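Local coordinates for Alpha/beta hydrolase fold protein (PDB 3R0V) that is an alpha/beta-hydrolase-fold protein that binds D-malate in the crystal and probably acts as a hydrolase, at residues P131-T136 / V151-T156; G145-A150 / V181-P186. All blocks are in the same frame, centred on the assembly; numbering follows the deposited sequence. Where two conformers were deposited one is given.

Contact 1: P131-T136 / V151-T156; sequences PPDYQT and VTYFMT. With MLT (D-malate), chain F.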
loop_
_atom_site.group_PDB
_atom_site.type_symbol
_atom_site.label_atom_id
_atom_site.label_comp_id
_atom_site.label_asym_id
_atom_site.label_seq_id
_atom_site.Cartn_x
_atom_site.Cartn_y
_atom_site.Cartn_z
ATOM N N PRO A 131 2.615 -7.385 19.127
ATOM C CA PRO A 131 3.236 -7.221 20.444
ATOM C C PRO A 131 3.183 -5.765 20.893
ATOM O O PRO A 131 3.398 -4.872 20.087
ATOM C CB PRO A 131 4.690 -7.625 20.195
ATOM C CG PRO A 131 4.636 -8.548 19.021
ATOM C CD PRO A 131 3.528 -8.004 18.151
ATOM N N PRO A 132 2.909 -5.521 22.186
ATOM C CA PRO A 132 2.870 -4.135 22.666
ATOM C C PRO A 132 4.202 -3.399 22.491
ATOM O O PRO A 132 4.207 -2.172 22.438
ATOM C CB PRO A 132 2.538 -4.296 24.152
ATOM C CG PRO A 132 1.758 -5.564 24.207
ATOM C CD PRO A 132 2.428 -6.470 23.203
ATOM N N ASP A 133 5.301 -4.138 22.391
ATOM C CA ASP A 133 6.618 -3.523 22.214
ATOM C C ASP A 133 7.062 -3.477 20.748
ATOM O O ASP A 133 8.241 -3.276 20.453
ATOM C CB ASP A 133 7.675 -4.227 23.082
ATOM C CG ASP A 133 7.963 -5.655 22.630
ATOM O OD1 ASP A 133 7.070 -6.307 22.053
ATOM O OD2 ASP A 133 9.091 -6.137 22.861
ATOM N N TYR A 134 6.114 -3.644 19.834
ATOM C CA TYR A 134 6.446 -3.709 18.413
ATOM C C TYR A 134 7.323 -2.546 17.936
ATOM O O TYR A 134 8.369 -2.760 17.330
ATOM C CB TYR A 134 5.173 -3.778 17.562
ATOM C CG TYR A 134 5.466 -3.826 16.082
ATOM C CD1 TYR A 134 5.743 -5.038 15.455
ATOM C CD2 TYR A 134 5.508 -2.660 15.314
ATOM C CE1 TYR A 134 6.038 -5.092 14.100
ATOM C CE2 TYR A 134 5.797 -2.709 13.947
ATOM C CZ TYR A 134 6.069 -3.925 13.357
ATOM O OH TYR A 134 6.362 -3.984 12.014
ATOM N N GLN A 135 6.918 -1.316 18.215
ATOM C CA GLN A 135 7.668 -0.158 17.736
ATOM C C GLN A 135 9.087 -0.139 18.307
ATOM O O GLN A 135 10.052 0.093 17.589
ATOM C CB GLN A 135 6.926 1.137 18.095
ATOM C CG GLN A 135 7.654 2.428 17.735
ATOM C CD GLN A 135 6.841 3.661 18.098
ATOM O OE1 GLN A 135 5.689 3.558 18.514
ATOM N NE2 GLN A 135 7.441 4.834 17.937
ATOM N N THR A 136 9.195 -0.396 19.603
ATOM C CA THR A 136 10.479 -0.402 20.283
ATOM C C THR A 136 11.399 -1.483 19.710
ATOM O O THR A 136 12.584 -1.241 19.468
ATOM C CB THR A 136 10.292 -0.614 21.800
ATOM O OG1 THR A 136 9.456 0.429 22.316
ATOM C CG2 THR A 136 11.633 -0.599 22.527
ATOM N N VAL A 151 12.697 -7.071 8.820
ATOM C CA VAL A 151 11.688 -7.542 7.875
ATOM C C VAL A 151 10.973 -8.781 8.412
ATOM O O VAL A 151 9.750 -8.861 8.354
ATOM C CB VAL A 151 12.302 -7.858 6.498
ATOM C CG1 VAL A 151 11.231 -8.418 5.558
ATOM C CG2 VAL A 151 12.932 -6.599 5.899
ATOM N N THR A 152 11.734 -9.744 8.930
ATOM C CA THR A 152 11.147 -10.949 9.496
ATOM C C THR A 152 10.181 -10.619 10.635
ATOM O O THR A 152 9.100 -11.198 10.735
ATOM C CB THR A 152 12.253 -11.870 10.009
ATOM O OG1 THR A 152 13.078 -12.245 8.903
ATOM C CG2 THR A 152 11.659 -13.126 10.640
ATOM N N TYR A 153 10.572 -9.664 11.471
ATOM C CA TYR A 153 9.766 -9.246 12.606
ATOM C C TYR A 153 8.483 -8.576 12.125
ATOM O O TYR A 153 7.397 -8.889 12.603
ATOM C CB TYR A 153 10.574 -8.322 13.524
ATOM C CG TYR A 153 9.858 -7.912 14.787
ATOM C CD1 TYR A 153 9.620 -8.824 15.806
ATOM C CD2 TYR A 153 9.446 -6.598 14.967
ATOM C CE1 TYR A 153 8.973 -8.438 16.976
ATOM C CE2 TYR A 153 8.807 -6.201 16.130
ATOM C CZ TYR A 153 8.566 -7.126 17.119
ATOM O OH TYR A 153 7.931 -6.745 18.277
ATOM N N PHE A 154 8.613 -7.650 11.178
ATOM C CA PHE A 154 7.428 -7.033 10.583
ATOM C C PHE A 154 6.466 -8.098 10.036
ATOM O O PHE A 154 5.264 -8.076 10.316
ATOM C CB PHE A 154 7.825 -6.080 9.452
ATOM C CG PHE A 154 6.697 -5.778 8.496
ATOM C CD1 PHE A 154 5.651 -4.952 8.870
ATOM C CD2 PHE A 154 6.675 -6.342 7.236
ATOM C CE1 PHE A 154 4.616 -4.688 7.988
ATOM C CE2 PHE A 154 5.637 -6.085 6.358
ATOM C CZ PHE A 154 4.619 -5.264 6.735
HETATM N N MSE A 155 6.987 -9.047 9.268
HETATM C CA MSE A 155 6.111 -10.028 8.651
HETATM C C MSE A 155 5.443 -10.955 9.643
HETATM O O MSE A 155 4.256 -11.227 9.522
HETATM C CB MSE A 155 6.858 -10.823 7.602
HETATM C CG MSE A 155 7.282 -9.936 6.480
HETATM SE SE MSE A 155 7.955 -10.930 4.995
HETATM C CE MSE A 155 8.191 -9.410 3.791
ATOM N N THR A 156 6.196 -11.435 10.627
ATOM C CA THR A 156 5.651 -12.384 11.591
ATOM C C THR A 156 4.831 -11.737 12.694
ATOM O O THR A 156 3.779 -12.258 13.071
ATOM C CB THR A 156 6.769 -13.217 12.246
ATOM O OG1 THR A 156 7.730 -12.337 12.861
ATOM C CG2 THR A 156 7.461 -14.098 11.213
HETATM C C1 MLT F . 1.698 -4.290 4.183
HETATM O O1 MLT F . 1.915 -3.335 3.368
HETATM O O2 MLT F . 0.842 -4.212 5.064
HETATM C C2 MLT F . 2.514 -5.543 4.019
HETATM O O3 MLT F . 3.197 -5.518 2.781
HETATM C C3 MLT F . 1.631 -6.780 4.122
HETATM C C4 MLT F . 2.364 -7.991 3.588
HETATM O O4 MLT F . 3.448 -7.880 2.974
HETATM O O5 MLT F . 1.888 -9.133 3.753
HETATM O O HOH W 1 8.326 -8.457 20.416
#
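The rings of Tyr134 and Tyr153 lie nearly parallel, their planes 14° apart, but are slid so far along one another (centroids 5.2 Å apart) that they barely overlap. The closest atoms are Tyr134 CD1 and Tyr153 CE2, 3.3 Å apart, and the two side chains point in opposite directions. Both have CG anti to the backbone N (chi1 179° in Tyr134, -176° in Tyr153), which carries each ring across to the opposing segment. The Phe154 ring is touched at its edge from two directions: Tyr134 OH lies in its plane, 3.4 Å from Phe154 CD1, while Phe154 CZ comes within 3.4 Å of C2 of the bound D-malate. With an alanine at Tyr134, Tyr153 would probably lose the ring beside it, and Phe154 the hydroxyl at its edge. At the outer end of its ring, Tyr153 OH lies 3.8 Å from Pro131 CG. No direct hydrogen bond joins the segments; one water bridges Tyr153 OH (2.8 Å) and Asp133 OD1 (3.0 Å), donating to the carboxylate. The polar link is thus solvent-mediated, and the aromatic packing connects the start of helix 134-143 to Phe154, a wall of the ligand pocket that also holds Ala32 and Ser96.

Contact 2: G145-A150 / V181-P186; sequences GRRGDA and VAHTLP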
loop_
_atom_site.group_PDB
_atom_site.type_symbol
_atom_site.label_atom_id
_atom_site.label_comp_id
_atom_site.label_asym_id
_atom_site.label_seq_id
_atom_site.Cartn_x
_atom_site.Cartn_y
_atom_site.Cartn_z
ATOM N N GLY A 145 21.362 -2.600 12.685
ATOM C CA GLY A 145 21.621 -2.936 11.296
ATOM C C GLY A 145 21.095 -4.310 10.927
ATOM O O GLY A 145 21.482 -4.874 9.903
ATOM N N ARG A 146 20.208 -4.855 11.756
ATOM C CA ARG A 146 19.636 -6.167 11.487
ATOM C C ARG A 146 18.411 -5.986 10.607
ATOM O O ARG A 146 17.281 -6.173 11.043
ATOM C CB ARG A 146 19.284 -6.863 12.793
ATOM C CG ARG A 146 20.519 -7.244 13.589
ATOM C CD ARG A 146 20.205 -7.594 15.031
ATOM N NE ARG A 146 19.311 -8.738 15.125
ATOM C CZ ARG A 146 18.750 -9.169 16.247
ATOM N NH1 ARG A 146 18.987 -8.554 17.402
ATOM N NH2 ARG A 146 17.946 -10.219 16.205
ATOM N N ARG A 147 18.649 -5.603 9.360
ATOM C CA ARG A 147 17.572 -5.261 8.431
ATOM C C ARG A 147 16.723 -6.457 8.059
ATOM O O ARG A 147 15.487 -6.374 7.983
ATOM C CB ARG A 147 18.150 -4.630 7.165
ATOM C CG ARG A 147 18.609 -3.226 7.398
ATOM C CD ARG A 147 19.311 -2.626 6.206
ATOM N NE ARG A 147 19.501 -1.209 6.465
ATOM C CZ ARG A 147 18.707 -0.253 5.999
ATOM N NH1 ARG A 147 17.678 -0.552 5.212
ATOM N NH2 ARG A 147 18.953 1.010 6.316
ATOM N N GLY A 148 17.385 -7.585 7.823
ATOM C CA GLY A 148 16.678 -8.817 7.547
ATOM C C GLY A 148 15.794 -9.210 8.720
ATOM O O GLY A 148 14.626 -9.572 8.535
ATOM N N ASP A 149 16.336 -9.110 9.932
ATOM C CA ASP A 149 15.556 -9.467 11.110
ATOM C C ASP A 149 14.388 -8.500 11.306
ATOM O O ASP A 149 13.331 -8.909 11.782
ATOM C CB ASP A 149 16.435 -9.517 12.359
ATOM C CG ASP A 149 17.444 -10.653 12.324
ATOM O OD1 ASP A 149 17.363 -11.508 11.423
ATOM O OD2 ASP A 149 18.313 -10.694 13.224
ATOM N N ALA A 150 14.572 -7.232 10.938
ATOM C CA ALA A 150 13.471 -6.264 10.985
ATOM C C ALA A 150 12.344 -6.651 10.029
ATOM O O ALA A 150 11.172 -6.593 10.386
ATOM C CB ALA A 150 13.973 -4.856 10.677
ATOM N N VAL A 181 15.149 -1.321 2.069
ATOM C CA VAL A 181 14.207 -0.283 2.488
ATOM C C VAL A 181 13.576 -0.576 3.850
ATOM O O VAL A 181 12.571 0.033 4.209
ATOM C CB VAL A 181 13.106 -0.015 1.427
ATOM C CG1 VAL A 181 13.732 0.547 0.150
ATOM C CG2 VAL A 181 12.322 -1.267 1.126
ATOM N N ALA A 182 14.193 -1.461 4.631
ATOM C CA ALA A 182 13.654 -1.795 5.949
ATOM C C ALA A 182 13.553 -0.593 6.889
ATOM O O ALA A 182 12.714 -0.574 7.797
ATOM C CB ALA A 182 14.467 -2.915 6.584
ATOM N N HIS A 183 14.399 0.418 6.688
ATOM C CA HIS A 183 14.334 1.608 7.539
ATOM C C HIS A 183 12.980 2.338 7.410
ATOM O O HIS A 183 12.664 3.194 8.237
ATOM C CB HIS A 183 15.469 2.581 7.196
ATOM C CG HIS A 183 15.456 3.017 5.772
ATOM N ND1 HIS A 183 15.897 2.205 4.750
ATOM C CD2 HIS A 183 15.046 4.170 5.192
ATOM C CE1 HIS A 183 15.753 2.839 3.597
ATOM N NE2 HIS A 183 15.234 4.031 3.839
ATOM N N THR A 184 12.194 2.027 6.368
ATOM C CA THR A 184 10.867 2.649 6.214
ATOM C C THR A 184 9.730 1.888 6.905
ATOM O O THR A 184 8.585 2.329 6.885
ATOM C CB THR A 184 10.488 2.886 4.728
ATOM O OG1 THR A 184 10.337 1.641 4.039
ATOM C CG2 THR A 184 11.544 3.739 4.021
ATOM N N LEU A 185 10.031 0.746 7.514
ATOM C CA LEU A 185 8.983 0.008 8.208
ATOM C C LEU A 185 8.259 0.840 9.280
ATOM O O LEU A 185 7.042 0.716 9.429
ATOM C CB LEU A 185 9.518 -1.306 8.789
ATOM C CG LEU A 185 9.777 -2.414 7.763
ATOM C CD1 LEU A 185 10.665 -3.522 8.343
ATOM C CD2 LEU A 185 8.477 -2.986 7.200
ATOM N N PRO A 186 8.992 1.691 10.028
ATOM C CA PRO A 186 8.274 2.547 10.979
ATOM C C PRO A 186 7.317 3.520 10.289
ATOM O O PRO A 186 6.353 3.953 10.906
ATOM C CB PRO A 186 9.397 3.302 11.696
ATOM C CG PRO A 186 10.586 2.385 11.587
ATOM C CD PRO A 186 10.449 1.809 10.188
#
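Ala182 CB meets Arg147 CB at 4.1 Å, consistent with the close backbone approach here, the CA atoms of these two residues being 5.8 Å apart. Further on, Ala150 CB and Leu185 CD1 form an apolar pair at 4.3 Å, and the same leucine methyl packs against the backbone carbonyl, 3.7 Å from Ala150 O. These contacts set the first turn of helix 147-158 against the 3-10 turn 182-184 that leads into helix 185-192, within the helical region placed between strands 111-117 and 209-213 of the alpha/beta hydrolase fold, the usual site of a cap. The polar contact across the segments is a weak hydrogen bond from Arg147 NH1 to His183 ND1 (3.3 Å, 160° at the hydrogen), provisional because it belongs to one of two conformers of Arg147. His183 ND1 lies close to the guanidinium plane and Arg147 NH1 close to the imidazole plane, so the groups meet at their edges with planes 60° apart. In this conformer Arg147 is extended from CG to NE, bringing NH1 also to its stronger acceptor, Glu179 O; His183 NE2 is held by Gly59 O. Within the first segment, Arg146 grips Asp149 OD2 side-on through NE (2.9 Å) and NH2, a salt bridge spanning the helix start from the N-cap residue.

From the N terminus, contact 1 opens first, at 131-136 where helix 134-143 starts. The chain then reaches 145-150, the first half of contact 2, before 151-156 closes contact 1 with 14 residues between its segments. Contact 2 closes last, at 181-186, after 30 intervening residues that include helices 163-170 and 175-180. The segments therefore alternate, and the two loops cross. Helix 147-158 serves both, joined at its start to the approach to helix 185-192 and further along to helix 134-143. The contacts also touch directly: Phe154 CG packs 3.6 Å from Leu185 CD2, and Val151 CG2 lies 4.0 Å from Ala182 CB.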